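Local coordinates for BIFUNCTIONAL PROTEIN Proline utilization A (PutA) (Corynebacterium freiburgense, PDB 5UX5), which catalyses the two-step oxidation of proline to glutamate, joining an FAD-dependent proline dehydrogenase and an NAD-dependent glutamate-semialdehyde dehydrogenase in one chain, at residues 843-848 and 891-896; 974-979 and 1000-1005; 1008-1013 and 1035-1040. One frame throughout, in Å; residues are numbered along the deposited sequence.

Interaction 1 (843-848 and 891-896); sequences TGFGLT and KNSSVG
Phe845 and Asn892 lie side by side and point the same way, their ring and amide planes 53° apart. The amide oxygen OD1 of Asn892 comes in obliquely, 3.3 Å from CE2 of Phe845, while its ND2 is hydrogen-bonded to the ring of His1013. In the plane of the Phe845 ring, at the edge that carries CB, stands the hydroxyl of Ser893, with OG 3.4 Å from CB of Phe845. With OG anti to its own carbonyl carbon (chi1 -50°), Ser893 accepts from Gly846 N at 2.9 Å, and CB of Leu847 packs 3.6 Å from that oxygen. Residues 891-894 form a type I beta turn between two sheets of the aldehyde dehydrogenase fold: 845-852 belongs with strands 696-700 and 870-873, whereas 894-895 pairs antiparallel with 687-691. One backbone hydrogen bond, Asn892 N to Gly844 O at 3.2 Å, ties the turn to residues 843-848. Lys891 runs extended past the peptide that joins Phe845 to Gly846, CD lying 3.8 Å from Phe845 O, and carries its ammonium group to a salt bridge with Glu867. The side chain of Phe845 is about 8 Å from the bound NAD.

Interaction 2 (974-979 and 1000-1005); sequences LETLYV and ELRKLE
Thr976, Leu977, Tyr978 and Val979 pair in parallel register with Glu1000, Leu1001, Arg1002 and Lys1003. Four backbone hydrogen bonds alternate along the pair, beginning with Glu1000 N to Glu975 O (2.8 Å); next come Leu977 N to Glu1000 O, Arg1002 N to Leu977 O and Val979 N to Arg1002 O. A fifth backbone bond joins Leu1004 N to Val979 O at 3.0 Å. CA-H...O contacts fill in between, among them Tyr978 CA to Arg1002 O at 3.2 Å. The short strand segments are twisted by 30° from parallel. They are the two strands of a beta-alpha-beta unit, connected through helix 984-997, and that helix packs on the face bearing Leu977, Val979 and Leu1001. Apolar contact on this face centres on CD2 of Leu1001, which lies 4.1 Å from both Leu977 CB and Val979 CG2; Leu990 of the helix touches Val979 and Leu1001.

The other face is polar and aromatic. Extended from CG to NE, Arg1002 lies alongside Tyr978, its guanidinium turned 78° from the ring. Thr976 CG2 sits over one guanidinium face, 3.6 Å from NE of Arg1002. Two weak hydrogen bonds join NE and NH2 of Arg1002 to OE2 of Glu1000, the NH2 pair being a salt bridge of 3.3 Å, and Thr976 OG1 reaches the same carboxylate oxygen weakly. Beyond the arginine, CD1 of Leu1004 meets the Tyr978 ring obliquely, 3.9 Å from its CD1.

Interaction 3 (1008-1013 and 1035-1040); sequences EWFPPH and NGSVVI
One backbone oxygen, Asn1035 O, meets His1013 in two ways: it accepts from the backbone N of His1013 at 3.1 Å and also lies over one face of the imidazole, offset toward the rim, 3.8 Å from CD2. The histidine takes positive phi (69°), and a CA-H...O contact runs from its CA to Gly1036 O. After helix 1026-1035, Gly1036, also of positive phi, turns the chain toward strand 1038-1040. Asn1035 OD1 accepts from Ser1037 N (3.3 Å), an Asx turn, and also from Ser1037 OG (2.7 Å), both from the same face of the amide plane. Chi1 of 69° sets the Asn1035 amide between its own backbone N and carbonyl carbon, where it crosses the Phe1010 side chain at about a right angle. Ser1037 OG lies in the plane of that ring, at its edge, 3.6 Å from CE1 of Phe1010. Pro1012 packs its CB 4.0 Å from CB of Asn1035. Ser1037 OG also takes a hydrogen bond from Ser1014 N. With two donors on OD1 the amide is probably held in one orientation, the one that puts ND2 of Asn1035 3.2 Å from Phe1010 O.

In the fold
The three contacts follow one another along the chain without interleaving and lie on the same side of its centre. Interaction 1 is within the aldehyde dehydrogenase family region; interactions 2 and 3 belong to the C-terminal part of the chain, where strand 965-980 pairs in parallel with both 1000-1003 and 1015-1018, and 1015-1018 with 1038-1040. Centres of interactions 2 and 3 are about 10 Å apart, and they touch where Leu1004 packs on Phe1010 and Tyr978 on Pro1011. Interaction 3 also touches interaction 1, centres about 13 Å apart, where His1013 CD2 packs against Lys891 O. The loop 1008-1013 thus bridges the C-terminal strands and the turn 891-894, which leads into strand 894-895.

Interaction 1 (843-848 and 891-896)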
loop_
_atom_site.group_PDB
_atom_site.type_symbol
_atom_site.label_atom_id
_atom_site.label_comp_id
_atom_site.label_asym_id
_atom_site.label_seq_id
_atom_site.Cartn_x
_atom_site.Cartn_y
_atom_site.Cartn_z
ATOM N N THR A 843 12.647 12.834 18.074
ATOM C CA THR A 843 11.754 11.961 18.824
ATOM C C THR A 843 12.505 10.969 19.707
ATOM O O THR A 843 11.897 10.366 20.609
ATOM C CB THR A 843 10.847 11.194 17.834
ATOM O OG1 THR A 843 11.663 10.599 16.805
ATOM C CG2 THR A 843 9.790 12.105 17.212
ATOM N N GLY A 844 13.806 10.770 19.456
ATOM C CA GLY A 844 14.546 9.705 20.068
ATOM C C GLY A 844 14.572 8.457 19.235
ATOM O O GLY A 844 15.414 7.584 19.469
ATOM N N PHE A 845 13.675 8.359 18.265
ATOM C CA PHE A 845 13.557 7.208 17.394
ATOM C C PHE A 845 13.948 7.575 15.961
ATOM O O PHE A 845 14.087 8.753 15.601
ATOM C CB PHE A 845 12.131 6.647 17.446
ATOM C CG PHE A 845 11.663 6.288 18.822
ATOM C CD1 PHE A 845 11.203 7.252 19.696
ATOM C CD2 PHE A 845 11.661 4.961 19.239
ATOM C CE1 PHE A 845 10.761 6.904 20.973
ATOM C CE2 PHE A 845 11.219 4.606 20.514
ATOM C CZ PHE A 845 10.766 5.579 21.378
ATOM N N GLY A 846 14.177 6.543 15.145
ATOM C CA GLY A 846 14.402 6.790 13.737
ATOM C C GLY A 846 14.009 5.633 12.849
ATOM O O GLY A 846 14.838 5.149 12.072
ATOM N N LEU A 847 12.753 5.185 12.942
ATOM C CA LEU A 847 12.281 4.021 12.193
ATOM C C LEU A 847 11.701 4.451 10.838
ATOM O O LEU A 847 12.388 4.336 9.821
ATOM C CB LEU A 847 11.255 3.230 13.017
ATOM C CG LEU A 847 10.710 1.894 12.482
ATOM C CD1 LEU A 847 11.777 1.108 11.749
ATOM C CD2 LEU A 847 10.125 1.018 13.561
ATOM N N THR A 848 10.459 4.945 10.782
ATOM C CA THR A 848 9.907 5.394 9.511
ATOM C C THR A 848 9.631 6.890 9.547
ATOM O O THR A 848 9.556 7.516 10.609
ATOM C CB THR A 848 8.608 4.641 9.113
ATOM O OG1 THR A 848 7.568 4.934 10.034
ATOM C CG2 THR A 848 8.791 3.126 9.064
ATOM N N LYS A 891 18.751 4.782 15.714
ATOM C CA LYS A 891 18.580 5.366 17.065
ATOM C C LYS A 891 17.886 4.376 17.999
ATOM O O LYS A 891 18.304 3.212 18.087
ATOM C CB LYS A 891 17.875 6.710 16.902
ATOM C CG LYS A 891 18.657 7.726 16.095
ATOM C CD LYS A 891 17.828 8.958 15.831
ATOM C CE LYS A 891 18.633 9.972 15.050
ATOM N NZ LYS A 891 17.840 11.153 14.600
ATOM N N ASN A 892 16.839 4.774 18.729
ATOM C CA ASN A 892 16.214 3.855 19.672
ATOM C C ASN A 892 15.351 2.822 18.986
ATOM O O ASN A 892 14.816 1.941 19.664
ATOM C CB ASN A 892 15.380 4.614 20.704
ATOM C CG ASN A 892 14.940 3.736 21.888
ATOM O OD1 ASN A 892 13.801 3.844 22.351
ATOM N ND2 ASN A 892 15.831 2.878 22.381
ATOM N N SER A 893 15.221 2.888 17.663
ATOM C CA SER A 893 14.354 1.943 16.982
ATOM C C SER A 893 15.026 0.593 16.768
ATOM O O SER A 893 14.338 -0.390 16.492
ATOM C CB SER A 893 13.894 2.547 15.656
ATOM O OG SER A 893 13.376 3.864 15.861
ATOM N N SER A 894 16.343 0.509 16.906
ATOM C CA SER A 894 17.063 -0.720 16.611
ATOM C C SER A 894 18.104 -1.002 17.702
ATOM O O SER A 894 18.665 -0.084 18.322
ATOM C CB SER A 894 17.704 -0.612 15.232
ATOM O OG SER A 894 18.638 -1.659 15.002
ATOM N N VAL A 895 18.337 -2.284 17.955
ATOM C CA VAL A 895 19.470 -2.748 18.746
ATOM C C VAL A 895 20.270 -3.710 17.889
ATOM O O VAL A 895 19.697 -4.637 17.305
ATOM C CB VAL A 895 19.045 -3.450 20.052
ATOM C CG1 VAL A 895 20.278 -4.027 20.745
ATOM C CG2 VAL A 895 18.321 -2.502 20.979
ATOM N N GLY A 896 21.584 -3.483 17.804
ATOM C CA GLY A 896 22.497 -4.355 17.100
ATOM C C GLY A 896 23.215 -3.643 15.972
ATOM O O GLY A 896 23.145 -2.419 15.810
#

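Interaction 2 (974-979 and 1000-1005)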
loop_
_atom_site.group_PDB
_atom_site.type_symbol
_atom_site.label_atom_id
_atom_site.label_comp_id
_atom_site.label_asym_id
_atom_site.label_seq_id
_atom_site.Cartn_x
_atom_site.Cartn_y
_atom_site.Cartn_z
ATOM N N LEU A 974 27.673 6.275 9.004
ATOM C CA LEU A 974 27.627 6.358 10.465
ATOM C C LEU A 974 28.524 7.497 10.936
ATOM O O LEU A 974 29.692 7.551 10.570
ATOM C CB LEU A 974 28.079 5.051 11.086
ATOM C CG LEU A 974 28.143 4.974 12.611
ATOM C CD1 LEU A 974 26.776 4.681 13.153
ATOM C CD2 LEU A 974 29.153 3.910 13.080
ATOM N N GLU A 975 27.971 8.415 11.731
ATOM C CA GLU A 975 28.686 9.639 12.113
ATOM C C GLU A 975 29.869 9.366 13.042
ATOM O O GLU A 975 30.971 9.881 12.821
ATOM C CB GLU A 975 27.724 10.625 12.766
ATOM C CG GLU A 975 26.547 11.012 11.869
ATOM C CD GLU A 975 25.578 11.957 12.563
ATOM O OE1 GLU A 975 26.032 12.729 13.453
ATOM O OE2 GLU A 975 24.373 11.918 12.220
ATOM N N THR A 976 29.659 8.581 14.096
ATOM C CA THR A 976 30.669 8.356 15.115
ATOM C C THR A 976 30.756 6.877 15.439
ATOM O O THR A 976 29.734 6.246 15.742
ATOM C CB THR A 976 30.342 9.120 16.404
ATOM O OG1 THR A 976 30.195 10.525 16.136
ATOM C CG2 THR A 976 31.460 8.918 17.399
ATOM N N LEU A 977 31.984 6.355 15.446
ATOM C CA LEU A 977 32.292 4.998 15.878
ATOM C C LEU A 977 33.257 5.036 17.061
ATOM O O LEU A 977 34.257 5.754 17.032
ATOM C CB LEU A 977 32.871 4.161 14.729
ATOM C CG LEU A 977 33.167 2.704 15.107
ATOM C CD1 LEU A 977 31.897 2.014 15.475
ATOM C CD2 LEU A 977 33.811 1.948 13.980
ATOM N N TYR A 978 32.924 4.311 18.119
ATOM C CA TYR A 978 33.776 4.188 19.290
ATOM C C TYR A 978 34.671 2.961 19.162
ATOM O O TYR A 978 34.244 1.912 18.666
ATOM C CB TYR A 978 32.930 4.107 20.568
ATOM C CG TYR A 978 32.310 5.441 20.929
ATOM C CD1 TYR A 978 33.034 6.381 21.660
ATOM C CD2 TYR A 978 31.005 5.765 20.546
ATOM C CE1 TYR A 978 32.499 7.602 21.988
ATOM C CE2 TYR A 978 30.439 7.007 20.881
ATOM C CZ TYR A 978 31.194 7.922 21.608
ATOM O OH TYR A 978 30.670 9.154 21.961
ATOM N N VAL A 979 35.920 3.098 19.605
ATOM C CA VAL A 979 36.924 2.051 19.445
ATOM C C VAL A 979 37.474 1.685 20.817
ATOM O O VAL A 979 37.887 2.566 21.579
ATOM C CB VAL A 979 38.058 2.495 18.500
ATOM C CG1 VAL A 979 39.037 1.359 18.260
ATOM C CG2 VAL A 979 37.491 3.012 17.203
ATOM N N GLU A 1000 33.672 9.561 12.295
ATOM C CA GLU A 1000 34.604 10.002 13.316
ATOM C C GLU A 1000 34.890 8.818 14.216
ATOM O O GLU A 1000 33.961 8.117 14.621
ATOM C CB GLU A 1000 34.018 11.160 14.114
ATOM C CG GLU A 1000 34.904 11.710 15.201
ATOM C CD GLU A 1000 34.164 12.594 16.210
ATOM O OE1 GLU A 1000 34.856 13.321 16.952
ATOM O OE2 GLU A 1000 32.912 12.569 16.272
ATOM N N LEU A 1001 36.172 8.537 14.445
ATOM C CA LEU A 1001 36.597 7.531 15.410
ATOM C C LEU A 1001 36.836 8.206 16.759
ATOM O O LEU A 1001 37.459 9.270 16.817
ATOM C CB LEU A 1001 37.862 6.838 14.932
ATOM C CG LEU A 1001 37.686 6.196 13.580
ATOM C CD1 LEU A 1001 38.978 5.599 13.091
ATOM C CD2 LEU A 1001 36.682 5.132 13.729
ATOM N N ARG A 1002 36.295 7.622 17.829
ATOM C CA ARG A 1002 36.538 8.083 19.195
ATOM C C ARG A 1002 37.064 6.918 20.015
ATOM O O ARG A 1002 36.394 5.881 20.108
ATOM C CB ARG A 1002 35.277 8.651 19.855
ATOM C CG ARG A 1002 34.859 9.988 19.363
ATOM C CD ARG A 1002 33.687 10.500 20.175
ATOM N NE ARG A 1002 32.941 11.533 19.460
ATOM C CZ ARG A 1002 31.674 11.838 19.710
ATOM N NH1 ARG A 1002 31.023 11.183 20.661
ATOM N NH2 ARG A 1002 31.052 12.784 19.011
ATOM N N LYS A 1003 38.274 7.077 20.573
ATOM C CA LYS A 1003 38.834 6.077 21.474
ATOM C C LYS A 1003 38.079 6.107 22.793
ATOM O O LYS A 1003 37.630 7.162 23.238
ATOM C CB LYS A 1003 40.330 6.309 21.699
ATOM C CG LYS A 1003 41.218 5.344 20.887
ATOM C CD LYS A 1003 42.687 5.737 20.934
ATOM C CE LYS A 1003 43.533 4.904 19.973
ATOM N NZ LYS A 1003 43.609 3.460 20.361
ATOM N N LEU A 1004 37.859 4.930 23.370
ATOM C CA LEU A 1004 36.975 4.772 24.515
ATOM C C LEU A 1004 37.668 3.920 25.563
ATOM O O LEU A 1004 38.218 2.863 25.239
ATOM C CB LEU A 1004 35.661 4.117 24.105
ATOM C CG LEU A 1004 34.570 3.947 25.163
ATOM C CD1 LEU A 1004 33.743 5.218 25.362
ATOM C CD2 LEU A 1004 33.707 2.796 24.753
ATOM N N GLU A 1005 37.637 4.375 26.808
ATOM C CA GLU A 1005 38.222 3.664 27.935
ATOM C C GLU A 1005 37.138 2.957 28.751
ATOM O O GLU A 1005 35.933 3.127 28.523
ATOM C CB GLU A 1005 38.997 4.644 28.820
ATOM C CG GLU A 1005 40.092 5.416 28.097
ATOM C CD GLU A 1005 41.492 4.941 28.485
ATOM O OE1 GLU A 1005 42.013 3.988 27.849
ATOM O OE2 GLU A 1005 42.058 5.519 29.443
#

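Interaction 3 (1008-1013 and 1035-1040)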
loop_
_atom_site.group_PDB
_atom_site.type_symbol
_atom_site.label_atom_id
_atom_site.label_comp_id
_atom_site.label_asym_id
_atom_site.label_seq_id
_atom_site.Cartn_x
_atom_site.Cartn_y
_atom_site.Cartn_z
ATOM N N GLU A 1008 34.513 5.188 30.772
ATOM C CA GLU A 1008 34.138 6.350 29.974
ATOM C C GLU A 1008 32.735 6.154 29.382
ATOM O O GLU A 1008 32.428 5.107 28.802
ATOM C CB GLU A 1008 35.177 6.613 28.878
ATOM C CG GLU A 1008 35.026 7.993 28.162
ATOM C CD GLU A 1008 36.054 8.229 27.028
ATOM O OE1 GLU A 1008 37.106 7.545 26.984
ATOM O OE2 GLU A 1008 35.797 9.103 26.172
ATOM N N TRP A 1009 31.869 7.138 29.588
ATOM C CA TRP A 1009 30.501 7.131 29.092
ATOM C C TRP A 1009 30.455 7.218 27.561
ATOM O O TRP A 1009 31.355 7.759 26.900
ATOM C CB TRP A 1009 29.750 8.311 29.701
ATOM C CG TRP A 1009 28.339 8.592 29.226
ATOM C CD1 TRP A 1009 27.186 8.234 29.853
ATOM C CD2 TRP A 1009 27.940 9.353 28.064
ATOM N NE1 TRP A 1009 26.092 8.702 29.155
ATOM C CE2 TRP A 1009 26.525 9.395 28.057
ATOM C CE3 TRP A 1009 28.642 9.990 27.025
ATOM C CZ2 TRP A 1009 25.792 10.045 27.050
ATOM C CZ3 TRP A 1009 27.911 10.629 26.016
ATOM C CH2 TRP A 1009 26.496 10.651 26.044
ATOM N N PHE A 1010 29.357 6.716 27.001
ATOM C CA PHE A 1010 29.077 6.810 25.575
ATOM C C PHE A 1010 27.563 6.870 25.398
ATOM O O PHE A 1010 26.825 6.337 26.234
ATOM C CB PHE A 1010 29.683 5.632 24.788
ATOM C CG PHE A 1010 29.402 4.282 25.388
ATOM C CD1 PHE A 1010 28.244 3.585 25.066
ATOM C CD2 PHE A 1010 30.301 3.696 26.277
ATOM C CE1 PHE A 1010 27.985 2.327 25.612
ATOM C CE2 PHE A 1010 30.041 2.436 26.832
ATOM C CZ PHE A 1010 28.882 1.755 26.494
ATOM N N PRO A 1011 27.074 7.504 24.335
ATOM C CA PRO A 1011 25.641 7.804 24.234
ATOM C C PRO A 1011 24.824 6.551 23.982
ATOM O O PRO A 1011 25.363 5.520 23.564
ATOM C CB PRO A 1011 25.565 8.751 23.024
ATOM C CG PRO A 1011 26.929 9.163 22.731
ATOM C CD PRO A 1011 27.824 8.070 23.206
ATOM N N PRO A 1012 23.514 6.603 24.207
ATOM C CA PRO A 1012 22.671 5.467 23.811
ATOM C C PRO A 1012 22.772 5.201 22.312
ATOM O O PRO A 1012 22.891 6.126 21.503
ATOM C CB PRO A 1012 21.255 5.912 24.217
ATOM C CG PRO A 1012 21.475 6.918 25.351
ATOM C CD PRO A 1012 22.783 7.607 25.015
ATOM N N HIS A 1013 22.711 3.916 21.959
ATOM C CA HIS A 1013 22.683 3.412 20.583
ATOM C C HIS A 1013 23.999 3.603 19.833
ATOM O O HIS A 1013 24.027 3.596 18.595
ATOM C CB HIS A 1013 21.515 4.029 19.810
ATOM C CG HIS A 1013 20.253 4.027 20.604
ATOM N ND1 HIS A 1013 19.679 5.182 21.094
ATOM C CD2 HIS A 1013 19.525 2.999 21.106
ATOM C CE1 HIS A 1013 18.614 4.872 21.813
ATOM N NE2 HIS A 1013 18.511 3.553 21.850
ATOM N N ASN A 1035 21.921 0.949 27.603
ATOM C CA ASN A 1035 21.527 2.025 26.708
ATOM C C ASN A 1035 21.445 1.602 25.244
ATOM O O ASN A 1035 21.471 2.462 24.357
ATOM C CB ASN A 1035 22.447 3.236 26.879
ATOM C CG ASN A 1035 23.871 3.012 26.374
ATOM O OD1 ASN A 1035 24.160 2.086 25.613
ATOM N ND2 ASN A 1035 24.772 3.888 26.799
ATOM N N GLY A 1036 21.335 0.300 24.974
ATOM C CA GLY A 1036 21.110 -0.202 23.622
ATOM C C GLY A 1036 22.216 0.011 22.593
ATOM O O GLY A 1036 21.927 0.029 21.390
ATOM N N SER A 1037 23.465 0.176 23.023
ATOM C CA SER A 1037 24.602 0.214 22.115
ATOM C C SER A 1037 25.050 -1.214 21.767
ATOM O O SER A 1037 24.575 -2.204 22.335
ATOM C CB SER A 1037 25.754 1.000 22.745
ATOM O OG SER A 1037 25.358 2.297 23.148
ATOM N N VAL A 1038 25.979 -1.327 20.826
ATOM C CA VAL A 1038 26.430 -2.632 20.362
ATOM C C VAL A 1038 27.954 -2.668 20.322
ATOM O O VAL A 1038 28.601 -1.807 19.716
ATOM C CB VAL A 1038 25.813 -2.989 18.987
ATOM C CG1 VAL A 1038 26.148 -1.951 17.944
ATOM C CG2 VAL A 1038 26.271 -4.361 18.539
ATOM N N VAL A 1039 28.520 -3.652 20.997
ATOM C CA VAL A 1039 29.953 -3.855 21.032
ATOM C C VAL A 1039 30.267 -4.828 19.902
ATOM O O VAL A 1039 29.875 -5.992 19.968
ATOM C CB VAL A 1039 30.394 -4.405 22.398
ATOM C CG1 VAL A 1039 31.861 -4.767 22.403
ATOM C CG2 VAL A 1039 30.082 -3.417 23.503
ATOM N N ILE A 1040 30.938 -4.346 18.856
ATOM C CA ILE A 1040 31.327 -5.159 17.704
ATOM C C ILE A 1040 32.680 -5.791 18.035
ATOM O O ILE A 1040 33.728 -5.132 17.983
ATOM C CB ILE A 1040 31.380 -4.308 16.434
ATOM C CG1 ILE A 1040 30.022 -3.601 16.246
ATOM C CG2 ILE A 1040 31.801 -5.130 15.246
ATOM C CD1 ILE A 1040 30.049 -2.372 15.322
#